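Local coordinates for chromosome replication initiation inhibitor protein (Agrobacterium tumefaciens, PDB 3FD3) that probably acts as a DNA-binding transcription factor of the LysR family, the part described being its C-terminal substrate-binding (effector) domain, at residues Thr134-Leu142 with Leu149-His158; Gln39-Arg47 with Ala54-Cys65. All blocks are in the same frame, centred on the assembly; numbering follows the deposited sequence. Where two conformers were deposited one is given.

Contact 1. Residues Thr134-Leu142 with Leu149-His158. With CA (calcium ion), chain B.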
loop_
_atom_site.group_PDB
_atom_site.type_symbol
_atom_site.label_atom_id
_atom_site.label_comp_id
_atom_site.label_asym_id
_atom_site.label_seq_id
_atom_site.Cartn_x
_atom_site.Cartn_y
_atom_site.Cartn_z
ATOM N N THR A 134 -1.731 -4.202 -1.455
ATOM C CA THR A 134 -0.890 -5.033 -2.344
ATOM C C THR A 134 0.373 -5.520 -1.621
ATOM O O THR A 134 0.739 -6.725 -1.659
ATOM C CB THR A 134 -0.490 -4.214 -3.589
ATOM O OG1 THR A 134 -1.688 -3.818 -4.269
ATOM C CG2 THR A 134 0.463 -5.006 -4.534
ATOM N N ASP A 135 1.060 -4.574 -0.994
ATOM C CA ASP A 135 2.288 -4.899 -0.273
ATOM C C ASP A 135 1.964 -5.775 0.947
ATOM O O ASP A 135 2.707 -6.712 1.273
ATOM C CB ASP A 135 3.057 -3.628 0.102
ATOM C CG ASP A 135 2.143 -2.480 0.602
ATOM O OD1 ASP A 135 1.218 -1.970 -0.145
ATOM O OD2 ASP A 135 2.385 -2.071 1.760
ATOM N N GLY A 136 0.846 -5.485 1.605
ATOM C CA GLY A 136 0.388 -6.297 2.741
ATOM C C GLY A 136 0.133 -7.740 2.341
ATOM O O GLY A 136 0.499 -8.675 3.079
ATOM N N PHE A 137 -0.484 -7.938 1.185
ATOM C CA PHE A 137 -0.725 -9.300 0.657
ATOM C C PHE A 137 0.591 -10.091 0.596
ATOM O O PHE A 137 0.644 -11.243 1.010
ATOM C CB PHE A 137 -1.310 -9.280 -0.768
ATOM C CG PHE A 137 -2.715 -9.798 -0.893
ATOM C CD1 PHE A 137 -3.767 -9.166 -0.276
ATOM C CD2 PHE A 137 -2.988 -10.874 -1.737
ATOM C CE1 PHE A 137 -5.085 -9.628 -0.434
ATOM C CE2 PHE A 137 -4.284 -11.335 -1.888
ATOM C CZ PHE A 137 -5.346 -10.682 -1.245
ATOM N N VAL A 138 1.641 -9.477 0.059
ATOM C CA VAL A 138 2.913 -10.159 -0.064
ATOM C C VAL A 138 3.465 -10.467 1.324
ATOM O O VAL A 138 3.895 -11.575 1.608
ATOM C CB VAL A 138 3.926 -9.375 -0.857
ATOM C CG1 VAL A 138 5.313 -10.098 -0.843
ATOM C CG2 VAL A 138 3.402 -9.192 -2.302
ATOM N N LYS A 139 3.434 -9.480 2.210
ATOM C CA LYS A 139 3.938 -9.709 3.568
ATOM C C LYS A 139 3.184 -10.820 4.291
ATOM O O LYS A 139 3.792 -11.655 4.970
ATOM C CB LYS A 139 3.846 -8.439 4.404
ATOM C CG LYS A 139 4.805 -7.370 4.059
ATOM C CD LYS A 139 4.858 -6.310 5.197
ATOM C CE LYS A 139 5.700 -5.111 4.805
ATOM N NZ LYS A 139 5.331 -4.604 3.435
ATOM N N ALA A 140 1.863 -10.838 4.142
ATOM C CA ALA A 140 1.029 -11.853 4.792
ATOM C C ALA A 140 1.325 -13.233 4.225
ATOM O O ALA A 140 1.329 -14.226 4.944
ATOM C CB ALA A 140 -0.427 -11.515 4.584
ATOM N N SER A 141 1.565 -13.295 2.919
ATOM C CA SER A 141 1.921 -14.556 2.256
ATOM C C SER A 141 3.250 -15.077 2.771
ATOM O O SER A 141 3.358 -16.257 3.153
ATOM C CB SER A 141 2.001 -14.378 0.744
ATOM O OG SER A 141 0.781 -13.882 0.220
ATOM N N LEU A 142 4.244 -14.184 2.855
ATOM C CA LEU A 142 5.568 -14.543 3.356
ATOM C C LEU A 142 5.530 -14.978 4.836
ATOM O O LEU A 142 6.283 -15.852 5.237
ATOM C CB LEU A 142 6.520 -13.357 3.218
ATOM C CG LEU A 142 7.021 -13.042 1.822
ATOM C CD1 LEU A 142 7.622 -11.623 1.812
ATOM C CD2 LEU A 142 8.083 -14.130 1.388
ATOM N N LEU A 149 -3.459 -14.391 -4.380
ATOM C CA LEU A 149 -2.911 -14.058 -5.694
ATOM C C LEU A 149 -2.077 -12.788 -5.590
ATOM O O LEU A 149 -2.557 -11.743 -5.127
ATOM C CB LEU A 149 -4.030 -13.896 -6.712
ATOM C CG LEU A 149 -4.592 -15.180 -7.350
ATOM C CD1 LEU A 149 -3.606 -15.788 -8.329
ATOM C CD2 LEU A 149 -4.954 -16.235 -6.275
ATOM N N ASN A 150 -0.814 -12.886 -5.982
ATOM C CA ASN A 150 0.099 -11.769 -5.944
ATOM C C ASN A 150 0.694 -11.526 -7.327
ATOM O O ASN A 150 1.037 -12.490 -8.042
ATOM C CB ASN A 150 1.245 -12.068 -4.980
ATOM C CG ASN A 150 0.796 -12.135 -3.559
ATOM O OD1 ASN A 150 0.386 -11.129 -3.002
ATOM N ND2 ASN A 150 0.875 -13.330 -2.947
ATOM N N PRO A 151 0.854 -10.266 -7.710
ATOM C CA PRO A 151 1.533 -9.997 -8.981
ATOM C C PRO A 151 2.948 -10.601 -9.048
ATOM O O PRO A 151 3.699 -10.548 -8.052
ATOM C CB PRO A 151 1.608 -8.470 -9.017
ATOM C CG PRO A 151 0.581 -7.992 -8.083
ATOM C CD PRO A 151 0.447 -9.020 -7.025
ATOM N N VAL A 152 3.300 -11.151 -10.211
ATOM C CA VAL A 152 4.568 -11.833 -10.412
ATOM C C VAL A 152 5.766 -10.943 -10.068
ATOM O O VAL A 152 6.765 -11.439 -9.522
ATOM C CB VAL A 152 4.722 -12.373 -11.879
ATOM C CG1 VAL A 152 4.677 -11.245 -12.929
ATOM C CG2 VAL A 152 5.997 -13.217 -12.000
ATOM N N GLN A 153 5.639 -9.646 -10.326
ATOM C CA GLN A 153 6.747 -8.709 -10.097
ATOM C C GLN A 153 7.130 -8.678 -8.613
ATOM O O GLN A 153 8.284 -8.429 -8.270
ATOM C CB GLN A 153 6.390 -7.286 -10.553
ATOM C CG GLN A 153 6.152 -7.105 -12.033
ATOM C CD GLN A 153 4.791 -7.564 -12.534
ATOM O OE1 GLN A 153 3.918 -7.876 -11.753
ATOM N NE2 GLN A 153 4.615 -7.592 -13.884
ATOM N N LEU A 154 6.167 -8.931 -7.737
ATOM C CA LEU A 154 6.394 -8.839 -6.308
ATOM C C LEU A 154 6.774 -10.166 -5.668
ATOM O O LEU A 154 7.244 -10.184 -4.518
ATOM C CB LEU A 154 5.139 -8.319 -5.627
ATOM C CG LEU A 154 4.709 -6.913 -6.045
ATOM C CD1 LEU A 154 3.525 -6.458 -5.216
ATOM C CD2 LEU A 154 5.880 -5.873 -5.975
ATOM N N VAL A 155 6.597 -11.263 -6.398
ATOM C CA VAL A 155 6.887 -12.574 -5.828
ATOM C C VAL A 155 7.890 -13.415 -6.592
ATOM O O VAL A 155 8.262 -14.482 -6.119
ATOM C CB VAL A 155 5.603 -13.406 -5.572
ATOM C CG1 VAL A 155 4.695 -12.723 -4.505
ATOM C CG2 VAL A 155 4.856 -13.710 -6.855
ATOM N N ALA A 156 8.366 -12.938 -7.731
ATOM C CA ALA A 156 9.301 -13.739 -8.535
ATOM C C ALA A 156 10.555 -14.128 -7.762
ATOM O O ALA A 156 10.962 -15.307 -7.786
ATOM C CB ALA A 156 9.689 -12.994 -9.807
ATOM N N GLU A 157 11.170 -13.165 -7.074
ATOM C CA GLU A 157 12.395 -13.468 -6.328
ATOM C C GLU A 157 12.102 -14.386 -5.141
ATOM O O GLU A 157 12.886 -15.286 -4.843
ATOM C CB GLU A 157 13.090 -12.217 -5.813
ATOM C CG GLU A 157 13.752 -11.368 -6.834
ATOM C CD GLU A 157 14.140 -9.999 -6.264
ATOM O OE1 GLU A 157 14.224 -9.856 -5.009
ATOM O OE2 GLU A 157 14.361 -9.066 -7.068
ATOM N N HIS A 158 10.966 -14.166 -4.482
ATOM C CA HIS A 158 10.587 -15.021 -3.353
ATOM C C HIS A 158 10.379 -16.464 -3.788
ATOM O O HIS A 158 10.797 -17.396 -3.084
ATOM C CB HIS A 158 9.332 -14.487 -2.655
ATOM C CG HIS A 158 9.546 -13.167 -1.980
ATOM N ND1 HIS A 158 10.575 -12.944 -1.086
ATOM C CD2 HIS A 158 8.855 -12.006 -2.058
ATOM C CE1 HIS A 158 10.519 -11.693 -0.666
ATOM N NE2 HIS A 158 9.492 -11.097 -1.256
HETATM CA CA CA B . -4.002 -9.830 -4.838
HETATM O O HOH W 1 0.144 -8.472 -3.824
HETATM O O HOH W 2 -2.280 -8.149 -4.765
HETATM O O HOH W 3 -6.027 -10.895 -4.841
#
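V138 and N150 bring the two backbones together, their CA atoms 6.7 Å apart, where helix 134-142 crosses strand 149-151 at 120°; past P151 the chain enters helix 152-158, which runs in nearly the same direction as the first helix. The amide of N150 is the polar centre of this buried contact. Its ND2 donates to S141 OG at 3.2 Å, with the serine oxygen close to the amide plane, and also bonds T78 OG1. With OG set beside its own backbone N (chi1 -57°), S141 OG donates a hydrogen bond back to F137 O, one turn earlier in the helix, which S141 N reaches from the opposite face of the carbonyl. The other end of the amide, OD1, lies in plane at the edge of the F137 ring, the two flat groups standing 78° apart, and takes a water at 2.8 Å that also donates to T134 O. Asparagine suits the place because one small group both donates and accepts between helix and strand.

Apolar groups pack toward helix 152-158. V138 CG2 meets L154 CB at 3.9 Å, and T134 CG2 presses tightly on L154 CD1 at 3.5 Å, while T134 OG1 turns to D11. Farther along, L142 CD2 lies over one face of the H158 imidazole, 3.8 Å from its centroid, a CH-pi contact, and R163 bonds the ring's ND1. This helix-strand-helix unit is consistent with the periplasmic-binding-protein-like fold of LysR effector domains. It also holds a calcium site: L149 O binds the ion at 2.4 Å, joined by two waters and one further ligand atom, and the F137 ring borders it without being a ligand.

Contact 2. Residues Gln39-Arg47 with Ala54-Cys65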
loop_
_atom_site.group_PDB
_atom_site.type_symbol
_atom_site.label_atom_id
_atom_site.label_comp_id
_atom_site.label_asym_id
_atom_site.label_seq_id
_atom_site.Cartn_x
_atom_site.Cartn_y
_atom_site.Cartn_z
ATOM N N GLN A 39 -12.325 -0.171 -5.752
ATOM C CA GLN A 39 -13.775 -0.366 -5.636
ATOM C C GLN A 39 -14.472 -0.235 -7.002
ATOM O O GLN A 39 -15.700 -0.103 -7.058
ATOM C CB GLN A 39 -14.369 0.647 -4.665
ATOM C CG GLN A 39 -13.873 0.502 -3.216
ATOM C CD GLN A 39 -14.432 -0.706 -2.534
ATOM O OE1 GLN A 39 -15.393 -1.315 -3.009
ATOM N NE2 GLN A 39 -13.847 -1.066 -1.399
ATOM N N ASP A 40 -13.692 -0.286 -8.087
ATOM C CA ASP A 40 -14.222 -0.252 -9.442
ATOM C C ASP A 40 -15.008 1.060 -9.716
ATOM O O ASP A 40 -16.100 1.036 -10.286
ATOM C CB ASP A 40 -15.096 -1.493 -9.680
ATOM C CG ASP A 40 -15.389 -1.730 -11.144
ATOM O OD1 ASP A 40 -14.582 -1.274 -11.993
ATOM O OD2 ASP A 40 -16.443 -2.356 -11.440
ATOM N N HIS A 41 -14.468 2.188 -9.258
ATOM C CA HIS A 41 -15.058 3.493 -9.512
ATOM C C HIS A 41 -14.406 4.230 -10.670
ATOM O O HIS A 41 -14.853 5.317 -11.037
ATOM C CB HIS A 41 -14.981 4.374 -8.275
ATOM C CG HIS A 41 -15.834 3.886 -7.152
ATOM N ND1 HIS A 41 -17.122 3.432 -7.345
ATOM C CD2 HIS A 41 -15.581 3.762 -5.830
ATOM C CE1 HIS A 41 -17.624 3.043 -6.186
ATOM N NE2 HIS A 41 -16.707 3.229 -5.252
ATOM N N THR A 42 -13.343 3.655 -11.237
ATOM C CA THR A 42 -12.566 4.383 -12.258
ATOM C C THR A 42 -13.413 4.850 -13.421
ATOM O O THR A 42 -13.246 5.994 -13.884
ATOM C CB THR A 42 -11.388 3.538 -12.780
ATOM O OG1 THR A 42 -10.433 3.418 -11.733
ATOM C CG2 THR A 42 -10.721 4.197 -14.012
ATOM N N VAL A 43 -14.336 4.001 -13.882
ATOM C CA VAL A 43 -15.206 4.368 -15.009
ATOM C C VAL A 43 -16.066 5.600 -14.705
ATOM O O VAL A 43 -16.159 6.513 -15.521
ATOM C CB VAL A 43 -16.112 3.182 -15.445
ATOM C CG1 VAL A 43 -17.253 3.664 -16.331
ATOM C CG2 VAL A 43 -15.242 2.112 -16.161
ATOM N N GLU A 44 -16.661 5.628 -13.518
ATOM C CA GLU A 44 -17.427 6.785 -13.064
ATOM C C GLU A 44 -16.558 8.039 -12.958
ATOM O O GLU A 44 -16.957 9.122 -13.398
ATOM C CB GLU A 44 -18.087 6.499 -11.712
ATOM C CG GLU A 44 -19.019 5.275 -11.728
ATOM C CD GLU A 44 -18.329 3.967 -11.255
ATOM O OE1 GLU A 44 -18.644 3.525 -10.101
ATOM O OE2 GLU A 44 -17.479 3.410 -12.026
ATOM N N TRP A 45 -15.360 7.883 -12.409
ATOM C CA TRP A 45 -14.432 9.008 -12.272
ATOM C C TRP A 45 -14.033 9.590 -13.615
ATOM O O TRP A 45 -13.926 10.808 -13.764
ATOM C CB TRP A 45 -13.166 8.589 -11.557
ATOM C CG TRP A 45 -13.349 8.158 -10.135
ATOM C CD1 TRP A 45 -14.466 8.299 -9.357
ATOM C CD2 TRP A 45 -12.354 7.550 -9.311
ATOM N NE1 TRP A 45 -14.225 7.792 -8.103
ATOM C CE2 TRP A 45 -12.934 7.334 -8.047
ATOM C CE3 TRP A 45 -11.020 7.165 -9.521
ATOM C CZ2 TRP A 45 -12.235 6.747 -7.003
ATOM C CZ3 TRP A 45 -10.320 6.578 -8.480
ATOM C CH2 TRP A 45 -10.933 6.379 -7.231
ATOM N N LEU A 46 -13.770 8.723 -14.580
ATOM C CA LEU A 46 -13.474 9.192 -15.928
ATOM C C LEU A 46 -14.675 9.906 -16.553
ATOM O O LEU A 46 -14.540 10.977 -17.141
ATOM C CB LEU A 46 -13.026 8.040 -16.816
ATOM C CG LEU A 46 -11.588 7.552 -16.599
ATOM C CD1 LEU A 46 -11.394 6.163 -17.199
ATOM C CD2 LEU A 46 -10.500 8.519 -17.147
ATOM N N ARG A 47 -15.841 9.304 -16.426
ATOM C CA ARG A 47 -17.063 9.901 -16.967
ATOM C C ARG A 47 -17.316 11.278 -16.358
ATOM O O ARG A 47 -17.696 12.211 -17.064
ATOM C CB ARG A 47 -18.262 8.973 -16.744
ATOM C CG ARG A 47 -19.543 9.385 -17.470
ATOM C CD ARG A 47 -20.794 8.656 -16.942
ATOM N NE ARG A 47 -20.606 7.200 -16.908
ATOM C CZ ARG A 47 -20.679 6.417 -15.819
ATOM N NH1 ARG A 47 -20.971 6.905 -14.604
ATOM N NH2 ARG A 47 -20.461 5.107 -15.951
ATOM N N ALA A 54 -6.359 6.905 -16.529
ATOM C CA ALA A 54 -6.378 5.789 -15.578
ATOM C C ALA A 54 -5.774 4.533 -16.181
ATOM O O ALA A 54 -5.993 4.238 -17.367
ATOM C CB ALA A 54 -7.797 5.494 -15.112
ATOM N N VAL A 55 -5.038 3.803 -15.331
ATOM C CA VAL A 55 -4.709 2.407 -15.546
ATOM C C VAL A 55 -5.866 1.630 -14.963
ATOM O O VAL A 55 -6.220 1.799 -13.766
ATOM C CB VAL A 55 -3.365 2.007 -14.859
ATOM C CG1 VAL A 55 -3.161 0.458 -14.894
ATOM C CG2 VAL A 55 -2.190 2.755 -15.487
ATOM N N THR A 56 -6.462 0.775 -15.776
ATOM C CA THR A 56 -7.659 0.021 -15.380
ATOM C C THR A 56 -7.698 -1.334 -16.071
ATOM O O THR A 56 -7.155 -1.496 -17.162
ATOM C CB THR A 56 -8.920 0.812 -15.715
ATOM O OG1 THR A 56 -10.081 0.063 -15.359
ATOM C CG2 THR A 56 -8.958 1.161 -17.201
ATOM N N ALA A 57 -8.356 -2.308 -15.428
ATOM C CA ALA A 57 -8.677 -3.576 -16.084
ATOM C C ALA A 57 -9.882 -3.489 -17.042
ATOM O O ALA A 57 -10.148 -4.450 -17.745
ATOM C CB ALA A 57 -8.909 -4.685 -15.037
ATOM N N HIS A 58 -10.586 -2.355 -17.001
ATOM C CA HIS A 58 -11.701 -2.082 -17.897
ATOM C C HIS A 58 -11.220 -1.708 -19.294
ATOM O O HIS A 58 -10.539 -0.707 -19.502
ATOM C CB HIS A 58 -12.588 -0.955 -17.372
ATOM C CG HIS A 58 -13.507 -1.385 -16.285
ATOM N ND1 HIS A 58 -14.620 -2.164 -16.519
ATOM C CD2 HIS A 58 -13.474 -1.160 -14.952
ATOM C CE1 HIS A 58 -15.235 -2.397 -15.373
ATOM N NE2 HIS A 58 -14.561 -1.796 -14.408
ATOM N N ASP A 59 -11.638 -2.552 -20.242
ATOM C CA ASP A 59 -11.268 -2.516 -21.671
ATOM C C ASP A 59 -12.161 -1.573 -22.467
ATOM O O ASP A 59 -11.752 -0.927 -23.451
ATOM C CB ASP A 59 -11.518 -3.923 -22.222
ATOM C CG ASP A 59 -11.973 -4.890 -21.137
ATOM O OD1 ASP A 59 -11.632 -4.636 -19.962
ATOM O OD2 ASP A 59 -12.689 -5.879 -21.434
ATOM N N LYS A 60 -13.418 -1.575 -22.050
ATOM C CA LYS A 60 -14.501 -0.952 -22.735
ATOM C C LYS A 60 -14.344 0.526 -22.562
ATOM O O LYS A 60 -14.134 1.018 -21.450
ATOM C CB LYS A 60 -15.839 -1.496 -22.225
ATOM C CG LYS A 60 -16.176 -2.831 -22.880
ATOM C CD LYS A 60 -16.574 -3.914 -21.879
ATOM C CE LYS A 60 -16.746 -5.267 -22.584
ATOM N NZ LYS A 60 -17.518 -6.251 -21.773
ATOM N N PRO A 61 -14.388 1.241 -23.692
ATOM C CA PRO A 61 -14.161 2.658 -23.672
ATOM C C PRO A 61 -15.224 3.324 -22.863
ATOM O O PRO A 61 -16.419 3.042 -23.031
ATOM C CB PRO A 61 -14.286 3.061 -25.142
ATOM C CG PRO A 61 -15.032 1.949 -25.794
ATOM C CD PRO A 61 -14.698 0.733 -25.041
ATOM N N VAL A 62 -14.799 4.175 -21.958
ATOM C CA VAL A 62 -15.699 5.123 -21.379
ATOM C C VAL A 62 -15.879 5.975 -22.604
ATOM O O VAL A 62 -14.888 6.291 -23.321
ATOM C CB VAL A 62 -15.066 5.909 -20.207
ATOM C CG1 VAL A 62 -16.160 6.563 -19.344
ATOM C CG2 VAL A 62 -14.205 4.998 -19.358
ATOM N N GLN A 63 -17.132 6.280 -22.907
ATOM C CA GLN A 63 -17.443 6.982 -24.127
ATOM C C GLN A 63 -16.541 8.200 -24.217
ATOM O O GLN A 63 -16.408 8.962 -23.265
ATOM C CB GLN A 63 -18.906 7.400 -24.138
ATOM C CG GLN A 63 -19.419 7.800 -25.505
ATOM C CD GLN A 63 -20.898 8.068 -25.468
ATOM O OE1 GLN A 63 -21.694 7.200 -25.086
ATOM N NE2 GLN A 63 -21.286 9.276 -25.845
ATOM N N GLY A 64 -15.874 8.331 -25.349
ATOM C CA GLY A 64 -15.009 9.446 -25.590
ATOM C C GLY A 64 -13.553 9.116 -25.394
ATOM O O GLY A 64 -12.749 9.482 -26.252
ATOM N N CYS A 65 -13.207 8.449 -24.279
ATOM C CA CYS A 65 -11.812 8.199 -23.932
ATOM C C CYS A 65 -11.023 7.503 -25.019
ATOM O O CYS A 65 -11.560 6.687 -25.757
ATOM C CB CYS A 65 -11.689 7.336 -22.681
ATOM S SG CYS A 65 -12.228 8.237 -21.191
HETATM O O HOH W 4 -7.965 2.405 -11.823
#
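V43 and L46, about one turn apart on helix 42-47, face V62, whose branched side chain divides between them: V62 CG2 meets L46 CD1 at 3.7 Å, while CG1 lies against V43 and the R47 backbone. L46 also reaches A54 and C65 SG. At the start of the helix T42 CG2 presses on A54 CB at 3.4 Å, closer than usual; the short alanine side chain lets the helix start come close to the strand. V43 CG2 covers one face of the H58 ring in a CH-pi contact, 4.1 Å from its centroid.

In the polar link across the contact H58 NE2 donates to D40 OD1 at a modelled 2.5 Å, very short and so doubtful, H58 having a second conformer; carboxylate and imidazole lie nearly coplanar, 6° apart. Water joins T42 OG1, itself bonded to D37, to V55 O. Within the segments, H41 ND1 donates almost straight to E44 OE1 at 3.1 Å, and T56 OG1 accepts from H58 N in an ST turn where the chain leaves strand 54-56.

The chemistry is thus partly buried aliphatic packing with a histidine-carboxylate pair at its more exposed rim.

How the contacts relate
Contact 2 closes before contact 1 opens along the chain, and the two lie on opposite sides of the chain's centre, about 26 Å between centres and about 11 Å between nearest atoms. Both meet the same mixed sheet: helix 42-47 packs on strand 53-56 and the loop after it, helix 134-142 on strand 148-151 and helix 152-161. Between the two strands run the long strands 165-181 and 66-79. LysR effector domains consist of two subdomains joined by crossover strands, consistent with contact 2 in one and contact 1 in the other. Of the two, only contact 1 holds a calcium ligand and approaches the second subunit, where D135 and K139 pack on its G14.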